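Local coordinates for protein insulinase family protease (Yersinia pestis, PDB 3GO9) that probably cleaves peptide bonds as a protease of the insulinase (M16) family, at residues N340-A343 with N344-V348; K304-L307 with E308-Q312; N141-S145 with E146-N150. All blocks are in the same frame, centred on the assembly; numbering follows the deposited sequence.

How the contacts relate
From the N terminus, contact 3 comes first: it turns the loop after helix 125-140 into helix 146-153, in the part belonging to the insulinase (M16) family. Contact 2 follows at the far end of helix 283-309, where that helix stops and the chain runs on toward strand 316-324. Contact 1 then starts helix 341-358, after strand 327-336. The three are local and in series; none nests in or crosses another. Contacts 1 and 2 touch, with centres 13 Å apart: the end of helix 283-309 and the loop after it pack on the start of helix 341-358. Contact 3 is far off, its centre 56 to 58 Å from theirs, on the opposite side of the chain's centre.

Contact 1: N340-A343 with N344-V348; sequences NLTA and NMTFV
Asn344 turns one face of its side-chain amide to Asn340: Asn340 O lies over that face and Asn340 CB on the same side, out beyond the ND2 end. Asn340 CB is 3.5 Å from Asn344 ND2, but Asn340 O, 3.4 Å from the same nitrogen, is too badly angled to bond with it. The NH2 group goes instead to Thr336 OG1 and Lys313 O; at the other end Asn344 OD1 meets Gln312 CB at 3.3 Å. Asn340 OD1 is bound by Asn314. The ring of Phe347 has the Gln312 amide over one face, the planes nearly parallel, with Gln312 CD 3.6 Å from Phe347 CD1; Val306 and Leu307 meet its CE1-CZ edge, and Ile303 also touches the ring. Asn344 and Phe347 sit on the first turns of helix 341-358, in the part of the chain related to the M16 inactive domain, where i to i+4 bonds run from Asn344 N to Asn340 O, Met345 N to Leu341 O and Phe347 N to Ala343 O. Thr342 O is gripped twice, from opposite faces of its carbonyl plane: by Thr346 N at 2.9 Å, and by Thr346 OG1, also at 2.9 Å and 37° out of plane. The hydroxyl reaches back because OG1 stands beside its own backbone N, chi1 -67°. Met345, a selenomethionine, packs with Leu341 on Leu269 of strand 267-276; it also touches Leu457 and Ile460 of helix 454-465.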
ATOM      1  N   ASN A 340      23.658  15.368  16.843  1.00 13.22           N
ATOM      2  CA  ASN A 340      23.000  16.511  16.208  1.00 13.20           C
ATOM      3  C   ASN A 340      21.476  16.479  16.356  1.00 11.87           C
ATOM      4  O   ASN A 340      20.796  17.341  15.835  1.00 11.07           O
ATOM      5  CB  ASN A 340      23.322  16.513  14.719  1.00 12.96           C
ATOM      6  CG  ASN A 340      24.811  16.490  14.430  1.00 15.15           C
ATOM      7  OD1 ASN A 340      25.307  15.580  13.765  1.00 17.67           O
ATOM      8  ND2 ASN A 340      25.517  17.478  14.907  1.00 17.33           N
ATOM      9  N   LEU A 341      20.948  15.508  17.092  1.00 11.46           N
ATOM     10  CA  LEU A 341      19.506  15.320  17.245  1.00 11.55           C
ATOM     11  C   LEU A 341      18.748  16.537  17.772  1.00 12.23           C
ATOM     12  O   LEU A 341      17.786  16.973  17.141  1.00 11.55           O
ATOM     13  CB  LEU A 341      19.252  14.138  18.167  1.00 13.06           C
ATOM     14  CG  LEU A 341      17.792  13.787  18.463  1.00 12.54           C
ATOM     15  CD1 LEU A 341      16.904  13.445  17.260  1.00 13.27           C
ATOM     16  CD2 LEU A 341      17.766  12.601  19.465  1.00 15.78           C
ATOM     17  N   THR A 342      19.151  17.060  18.924  1.00 12.50           N
ATOM     18  CA  THR A 342      18.428  18.182  19.515  1.00 13.21           C
ATOM     19  C   THR A 342      18.446  19.415  18.594  1.00 11.83           C
ATOM     20  O   THR A 342      17.417  20.027  18.378  1.00 12.16           O
ATOM     21  CB  THR A 342      18.927  18.528  20.892  1.00 14.76           C
ATOM     22  OG1 THR A 342      18.891  17.388  21.757  1.00 15.69           O
ATOM     23  CG2 THR A 342      18.091  19.637  21.480  1.00 16.90           C
ATOM     24  N   ALA A 343      19.586  19.733  17.997  1.00 11.44           N
ATOM     25  CA  ALA A 343      19.671  20.871  17.064  1.00 11.95           C
ATOM     26  C   ALA A 343      18.774  20.669  15.846  1.00 11.33           C
ATOM     27  O   ALA A 343      18.079  21.580  15.417  1.00 11.84           O
ATOM     28  CB  ALA A 343      21.129  21.097  16.623  1.00 12.65           C
ATOM     29  N   ASN A 344      18.778  19.457  15.290  1.00 10.76           N
ATOM     30  CA  ASN A 344      18.025  19.166  14.097  1.00 10.50           C
ATOM     31  C   ASN A 344      16.517  19.116  14.345  1.00 11.04           C
ATOM     32  O   ASN A 344      15.720  19.630  13.558  1.00 10.10           O
ATOM     33  CB  ASN A 344      18.556  17.892  13.407  1.00 10.69           C
ATOM     34  CG  ASN A 344      19.812  18.157  12.586  1.00 10.68           C
ATOM     35  OD1 ASN A 344      19.996  19.281  12.116  1.00 16.47           O
ATOM     36  ND2 ASN A 344      20.708  17.156  12.461  1.00 12.12           N
HETATM   37  N   MSE A 345      16.133  18.550  15.483  1.00 10.01           N
HETATM   38  CA  MSE A 345      14.749  18.602  15.900  1.00 10.14           C
HETATM   39  C   MSE A 345      14.270  20.045  16.115  1.00 10.43           C
HETATM   40  O   MSE A 345      13.175  20.421  15.703  1.00 11.24           O
HETATM   41  CB  MSE A 345      14.539  17.819  17.166  1.00 10.74           C
HETATM   42  CG  MSE A 345      13.099  17.824  17.636  1.00 10.92           C
HETATM   43 SE   MSE A 345      12.784  16.996  19.399  0.60 13.31          SE
HETATM   44  CE  MSE A 345      13.567  18.357  20.517  1.00 15.80           C
ATOM     45  N   THR A 346      15.120  20.848  16.754  1.00  9.86           N
ATOM     46  CA  THR A 346      14.811  22.263  17.004  1.00 10.14           C
ATOM     47  C   THR A 346      14.598  23.017  15.685  1.00  9.63           C
ATOM     48  O   THR A 346      13.656  23.824  15.561  1.00 10.06           O
ATOM     49  CB  THR A 346      15.927  22.914  17.882  1.00 10.18           C
ATOM     50  OG1 THR A 346      15.901  22.323  19.199  1.00 12.38           O
ATOM     51  CG2 THR A 346      15.687  24.425  17.993  1.00 12.71           C
ATOM     52  N   PHE A 347      15.447  22.741  14.695  1.00 10.30           N
ATOM     53  CA  PHE A 347      15.334  23.329  13.358  1.00 10.89           C
ATOM     54  C   PHE A 347      13.957  23.042  12.781  1.00 10.50           C
ATOM     55  O   PHE A 347      13.264  23.942  12.335  1.00 10.84           O
ATOM     56  CB  PHE A 347      16.393  22.752  12.399  1.00 10.31           C
ATOM     57  CG  PHE A 347      16.108  23.068  10.956  1.00 14.74           C
ATOM     58  CD1 PHE A 347      16.265  24.367  10.481  1.00 16.33           C
ATOM     59  CD2 PHE A 347      15.640  22.107  10.080  1.00 14.33           C
ATOM     60  CE1 PHE A 347      15.991  24.681   9.153  1.00 18.80           C
ATOM     61  CE2 PHE A 347      15.343  22.428   8.724  1.00 16.05           C
ATOM     62  CZ  PHE A 347      15.504  23.708   8.276  1.00 16.09           C
ATOM     63  N   VAL A 348      13.557  21.777  12.782  1.00  9.13           N
ATOM     64  CA  VAL A 348      12.234  21.427  12.229  1.00  9.18           C
ATOM     65  C   VAL A 348      11.084  22.002  13.084  1.00  8.91           C
ATOM     66  O   VAL A 348      10.113  22.479  12.546  1.00  8.46           O
ATOM     67  CB  VAL A 348      12.079  19.904  12.020  1.00  9.20           C
ATOM     68  CG1 VAL A 348      10.672  19.563  11.566  1.00 10.10           C
ATOM     69  CG2 VAL A 348      13.096  19.410  10.993  1.00 10.17           C
TER

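Contact 2: K304-L307 with E308-Q312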
ATOM      1  N   LYS A 304      11.918  21.627   3.265  1.00 16.12           N
ATOM      2  CA  LYS A 304      13.000  21.218   2.394  1.00 18.13           C
ATOM      3  C   LYS A 304      13.712  22.392   1.794  1.00 18.68           C
ATOM      4  O   LYS A 304      14.942  22.370   1.706  1.00 19.60           O
ATOM      5  CB  LYS A 304      12.481  20.356   1.240  1.00 19.78           C
ATOM      6  CG  LYS A 304      12.142  18.957   1.625  1.00 24.56           C
ATOM      7  CD  LYS A 304      12.346  18.020   0.420  1.00 29.82           C
ATOM      8  CE  LYS A 304      11.651  18.507  -0.873  1.00 32.47           C
ATOM      9  NZ  LYS A 304      12.558  19.361  -1.726  1.00 35.58           N
ATOM     10  N   GLN A 305      12.957  23.390   1.346  1.00 18.17           N
ATOM     11  CA  GLN A 305      13.572  24.562   0.732  1.00 19.39           C
ATOM     12  C   GLN A 305      14.412  25.304   1.766  1.00 18.59           C
ATOM     13  O   GLN A 305      15.485  25.797   1.424  1.00 18.65           O
ATOM     14  CB  GLN A 305      12.558  25.567   0.188  1.00 20.67           C
ATOM     15  CG  GLN A 305      11.453  24.973  -0.632  1.00 25.54           C
ATOM     16  CD  GLN A 305      11.003  25.894  -1.720  1.00 33.98           C
ATOM     17  OE1 GLN A 305      10.250  26.857  -1.474  1.00 37.85           O
ATOM     18  NE2 GLN A 305      11.457  25.615  -2.952  1.00 37.94           N
ATOM     19  N   VAL A 306      13.880  25.459   2.983  1.00 16.33           N
ATOM     20  CA  VAL A 306      14.605  26.199   4.049  1.00 15.60           C
ATOM     21  C   VAL A 306      15.895  25.462   4.327  1.00 15.37           C
ATOM     22  O   VAL A 306      16.940  26.089   4.529  1.00 16.64           O
ATOM     23  CB  VAL A 306      13.766  26.304   5.341  1.00 15.43           C
ATOM     24  CG1 VAL A 306      14.593  26.920   6.473  1.00 14.17           C
ATOM     25  CG2 VAL A 306      12.511  27.163   5.118  1.00 14.81           C
ATOM     26  N   LEU A 307      15.840  24.136   4.390  1.00 14.89           N
ATOM     27  CA  LEU A 307      17.054  23.329   4.609  1.00 15.58           C
ATOM     28  C   LEU A 307      18.097  23.507   3.486  1.00 17.33           C
ATOM     29  O   LEU A 307      19.307  23.641   3.769  1.00 16.02           O
ATOM     30  CB  LEU A 307      16.706  21.858   4.786  1.00 14.69           C
ATOM     31  CG  LEU A 307      17.844  20.899   5.116  1.00 16.62           C
ATOM     32  CD1 LEU A 307      18.691  21.371   6.322  1.00 16.40           C
ATOM     33  CD2 LEU A 307      17.262  19.480   5.358  1.00 13.61           C
ATOM     34  N   GLU A 308      17.652  23.532   2.225  1.00 18.64           N
ATOM     35  CA  GLU A 308      18.582  23.724   1.098  0.60 20.30           C
ATOM     36  C   GLU A 308      19.277  25.080   1.220  1.00 19.95           C
ATOM     37  O   GLU A 308      20.457  25.231   0.885  1.00 21.62           O
ATOM     38  CB  GLU A 308      17.864  23.538  -0.264  0.60 21.01           C
ATOM     39  CG  GLU A 308      17.423  24.800  -1.018  0.60 24.14           C
ATOM     40  CD  GLU A 308      16.274  24.550  -1.994  0.60 28.97           C
ATOM     41  OE1 GLU A 308      15.497  23.579  -1.809  0.60 31.61           O
ATOM     42  OE2 GLU A 308      16.128  25.346  -2.946  0.60 32.69           O
ATOM     43  N   LYS A 309      18.578  26.079   1.727  1.00 19.49           N
ATOM     44  CA  LYS A 309      19.177  27.408   1.860  1.00 19.72           C
ATOM     45  C   LYS A 309      20.018  27.571   3.136  1.00 18.69           C
ATOM     46  O   LYS A 309      20.952  28.382   3.164  1.00 20.27           O
ATOM     47  CB  LYS A 309      18.095  28.448   1.826  1.00 20.61           C
ATOM     48  CG  LYS A 309      18.607  29.841   1.638  1.00 22.68           C
ATOM     49  CD  LYS A 309      17.732  30.621   0.675  1.00 26.88           C
ATOM     50  CE  LYS A 309      18.378  31.967   0.332  1.00 27.51           C
ATOM     51  NZ  LYS A 309      17.599  33.117   0.843  1.00 28.28           N
ATOM     52  N   ASN A 310      19.639  26.834   4.190  1.00 16.36           N
ATOM     53  CA  ASN A 310      20.237  26.933   5.517  1.00 15.74           C
ATOM     54  C   ASN A 310      20.699  25.572   6.047  1.00 15.36           C
ATOM     55  O   ASN A 310      19.953  24.907   6.801  1.00 14.17           O
ATOM     56  CB  ASN A 310      19.217  27.531   6.476  1.00 15.08           C
ATOM     57  CG  ASN A 310      18.802  28.888   6.074  1.00 14.97           C
ATOM     58  OD1 ASN A 310      19.488  29.886   6.368  1.00 14.50           O
ATOM     59  ND2 ASN A 310      17.644  28.978   5.419  1.00 17.20           N
ATOM     60  N   ASN A 311      21.917  25.178   5.658  1.00 14.98           N
ATOM     61  CA  ASN A 311      22.430  23.852   5.962  1.00 17.16           C
ATOM     62  C   ASN A 311      22.386  23.591   7.469  1.00 16.21           C
ATOM     63  O   ASN A 311      22.783  24.452   8.288  1.00 13.18           O
ATOM     64  CB  ASN A 311      23.864  23.665   5.467  1.00 18.98           C
ATOM     65  CG  ASN A 311      24.009  23.844   3.962  1.00 23.47           C
ATOM     66  OD1 ASN A 311      23.121  23.471   3.194  1.00 30.60           O
ATOM     67  ND2 ASN A 311      25.132  24.422   3.541  1.00 28.70           N
ATOM     68  N   GLN A 312      21.906  22.397   7.812  1.00 16.85           N
ATOM     69  CA  GLN A 312      21.883  21.875   9.188  1.00 17.81           C
ATOM     70  C   GLN A 312      22.802  20.644   9.237  1.00 19.27           C
ATOM     71  O   GLN A 312      22.614  19.707   8.460  1.00 21.17           O
ATOM     72  CB  GLN A 312      20.462  21.455   9.612  1.00 17.88           C
ATOM     73  CG  GLN A 312      19.424  22.548   9.589  1.00 17.02           C
ATOM     74  CD  GLN A 312      19.835  23.785  10.369  1.00 17.61           C
ATOM     75  OE1 GLN A 312      20.151  23.676  11.548  1.00 18.52           O
ATOM     76  NE2 GLN A 312      19.883  24.961   9.699  1.00 14.22           N
TER
HETATM   77  O   HOH W   1      21.256  21.910   3.068  1.00 28.98           O
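Glu308 bonds from its backbone N to Lys304 O, a regular helical link; its side chain has two conformers, and in the one described OE1 stays 5.1 Å from Lys304 NZ, too far for a salt bridge. Lys309 N follows with a bond to Gln305 O, and a weak one to Val306 O. Asn310 is where helix 283-309 gives out, the first residue to leave helical backbone angles, and its side chain adds a second donor to the carbonyl of the last turn: Val306 O accepts both Asn310 N at 2.8 Å and Asn310 ND2 at 3.1 Å. The hydrogen bond from ND2 lies in the carbonyl plane, on a lone pair of Val306 O; CG beside the backbone N, chi1 -61°, folds the group back over the helix end. Val306 CG1 lies 3.8 Å from Asn310 ND2, while the same valine touches Glu351, and its side chain is about 4 Å from a bound zinc ion. A water donates to Leu307 O at 2.7 Å; it also lies by Asn311 OD1, but too close for that bond to be more than doubtful. Gln312, bent at chi2, sets CG 3.5 Å from Leu307 CD1 and returns NE2 to Asn310 O at 2.9 Å, from 53° above that carbonyl plane.

Contact 3: N141-S145 with E146-N150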
ATOM      1  N   ASN A 141      -6.771 -26.327  -7.081  1.00 10.67           N
ATOM      2  CA  ASN A 141      -6.223 -27.695  -7.104  1.00  9.61           C
ATOM      3  C   ASN A 141      -4.782 -27.725  -6.593  1.00  9.83           C
ATOM      4  O   ASN A 141      -3.933 -28.443  -7.093  1.00 11.64           O
ATOM      5  CB  ASN A 141      -6.296 -28.272  -8.515  1.00 10.37           C
ATOM      6  CG  ASN A 141      -6.121 -29.795  -8.559  1.00 10.45           C
ATOM      7  OD1 ASN A 141      -6.412 -30.498  -7.617  1.00 12.16           O
ATOM      8  ND2 ASN A 141      -5.573 -30.291  -9.669  1.00  9.27           N
ATOM      9  N   LEU A 142      -4.546 -26.972  -5.551  1.00 10.40           N
ATOM     10  CA  LEU A 142      -3.185 -26.833  -4.968  1.00  9.85           C
ATOM     11  C   LEU A 142      -2.632 -28.208  -4.577  1.00 10.87           C
ATOM     12  O   LEU A 142      -3.365 -29.043  -4.050  1.00 10.19           O
ATOM     13  CB  LEU A 142      -3.227 -25.898  -3.758  1.00 11.42           C
ATOM     14  CG  LEU A 142      -1.877 -25.581  -3.122  1.00 11.90           C
ATOM     15  CD1 LEU A 142      -1.047 -24.759  -4.083  1.00 11.48           C
ATOM     16  CD2 LEU A 142      -2.050 -24.825  -1.760  1.00 14.09           C
ATOM     17  N   ALA A 143      -1.349 -28.444  -4.873  1.00 11.21           N
ATOM     18  CA  ALA A 143      -0.717 -29.729  -4.655  1.00 12.65           C
ATOM     19  C   ALA A 143      -0.262 -29.823  -3.204  1.00 13.18           C
ATOM     20  O   ALA A 143       0.827 -29.424  -2.861  1.00 14.53           O
ATOM     21  CB  ALA A 143       0.483 -29.939  -5.657  1.00 13.33           C
ATOM     22  N   VAL A 144      -1.145 -30.299  -2.338  1.00 14.35           N
ATOM     23  CA  VAL A 144      -0.880 -30.346  -0.913  1.00 14.61           C
ATOM     24  C   VAL A 144      -0.747 -31.832  -0.560  1.00 16.41           C
ATOM     25  O   VAL A 144      -1.717 -32.570  -0.542  1.00 16.73           O
ATOM     26  CB  VAL A 144      -2.033 -29.700  -0.097  1.00 14.26           C
ATOM     27  CG1 VAL A 144      -1.662 -29.683   1.409  1.00 15.66           C
ATOM     28  CG2 VAL A 144      -2.341 -28.279  -0.611  1.00 15.02           C
ATOM     29  N   SER A 145       0.474 -32.267  -0.355  1.00 17.41           N
ATOM     30  CA  SER A 145       0.729 -33.647  -0.017  1.00 17.64           C
ATOM     31  C   SER A 145       1.898 -33.735   0.904  1.00 17.89           C
ATOM     32  O   SER A 145       2.622 -32.758   1.099  1.00 16.47           O
ATOM     33  CB  SER A 145       1.026 -34.435  -1.293  1.00 18.49           C
ATOM     34  OG  SER A 145       2.269 -34.030  -1.852  1.00 18.77           O
ATOM     35  N   GLU A 146       2.136 -34.923   1.487  1.00 18.94           N
ATOM     36  CA  GLU A 146       3.326 -35.092   2.325  1.00 19.73           C
ATOM     37  C   GLU A 146       4.579 -34.757   1.528  1.00 19.03           C
ATOM     38  O   GLU A 146       5.519 -34.137   2.029  1.00 18.76           O
ATOM     39  CB  GLU A 146       3.411 -36.532   2.844  1.00 20.71           C
ATOM     40  CG  GLU A 146       2.287 -36.946   3.779  1.00 26.12           C
ATOM     41  CD  GLU A 146       2.448 -36.492   5.244  1.00 32.65           C
ATOM     42  OE1 GLU A 146       1.524 -36.829   6.030  1.00 36.75           O
ATOM     43  OE2 GLU A 146       3.455 -35.815   5.627  1.00 36.91           O
ATOM     44  N   GLN A 147       4.569 -35.139   0.264  1.00 19.25           N
ATOM     45  CA  GLN A 147       5.706 -34.928  -0.630  1.00 19.52           C
ATOM     46  C   GLN A 147       5.976 -33.441  -0.894  1.00 18.56           C
ATOM     47  O   GLN A 147       7.115 -32.988  -0.799  1.00 18.41           O
ATOM     48  CB  GLN A 147       5.498 -35.671  -1.954  1.00 21.37           C
ATOM     49  CG  GLN A 147       5.523 -37.191  -1.840  1.00 26.10           C
ATOM     50  CD  GLN A 147       4.350 -37.749  -1.012  1.00 31.85           C
ATOM     51  OE1 GLN A 147       3.187 -37.326  -1.179  1.00 31.18           O
ATOM     52  NE2 GLN A 147       4.661 -38.685  -0.099  1.00 35.40           N
ATOM     53  N   THR A 148       4.940 -32.681  -1.226  1.00 16.35           N
ATOM     54  CA  THR A 148       5.161 -31.268  -1.529  1.00 16.36           C
ATOM     55  C   THR A 148       5.476 -30.462  -0.266  1.00 14.76           C
ATOM     56  O   THR A 148       6.253 -29.506  -0.290  1.00 15.28           O
ATOM     57  CB  THR A 148       3.954 -30.602  -2.284  1.00 15.24           C
ATOM     58  OG1 THR A 148       2.757 -30.616  -1.497  1.00 16.23           O
ATOM     59  CG2 THR A 148       3.676 -31.286  -3.620  1.00 17.92           C
ATOM     60  N   VAL A 149       4.832 -30.832   0.840  1.00 14.22           N
ATOM     61  CA  VAL A 149       5.094 -30.175   2.136  1.00 14.52           C
ATOM     62  C   VAL A 149       6.550 -30.410   2.574  1.00 14.68           C
ATOM     63  O   VAL A 149       7.257 -29.492   2.896  1.00 14.04           O
ATOM     64  CB  VAL A 149       4.061 -30.586   3.199  1.00 15.24           C
ATOM     65  CG1 VAL A 149       4.468 -30.053   4.555  1.00 12.02           C
ATOM     66  CG2 VAL A 149       2.662 -30.027   2.823  1.00 12.78           C
ATOM     67  N   ASN A 150       7.026 -31.646   2.506  1.00 16.07           N
ATOM     68  CA  ASN A 150       8.414 -31.951   2.814  1.00 16.51           C
ATOM     69  C   ASN A 150       9.352 -31.160   1.914  1.00 16.02           C
ATOM     70  O   ASN A 150      10.274 -30.527   2.398  1.00 17.48           O
ATOM     71  CB  ASN A 150       8.627 -33.464   2.675  1.00 17.01           C
ATOM     72  CG  ASN A 150       9.984 -33.919   3.162  1.00 22.22           C
ATOM     73  OD1 ASN A 150      10.438 -33.566   4.255  1.00 24.55           O
ATOM     74  ND2 ASN A 150      10.638 -34.765   2.345  1.00 29.12           N
TER
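A capping box starts helix 146-153, with Ser145 at the N-cap and Thr148 three residues on. Each side chain accepts the other's backbone N-H: Thr148 N gives to Ser145 OG at 3.1 Å, nearly straight at 165°, and Ser145 N gives to Thr148 OG1 at 3.0 Å. Both hydroxyls stand between their own backbone N and carbonyl carbon (chi1 68° for Ser145, 62° for Thr148), which turns them toward each other's main chain. Thr148 OG1 also donates to Ala143 O at 2.6 Å, coming from above the carbonyl plane, so the helix is tied to an inverse gamma turn centred on Ala143. Alongside, Ala143 CB lies 4.0 Å from Thr148 CG2. The first helical backbone bond, Val149 N to Ser145 O, is 2.9 Å long, and Ser145 OG makes a weak bond to Gln147 OE1. Beyond the box, Leu77 of helix 70-80 touches both Val144 and Thr148, while Leu199 of helix 196-206 touches Val144 and Val149. Donating to Ala143 O while accepting from Ser145 N probably fixes the rotation of the Thr148 hydroxyl, and Ser145 OG supplies an acceptor to a first-turn N-H for which the helix provides no i-4 carbonyl.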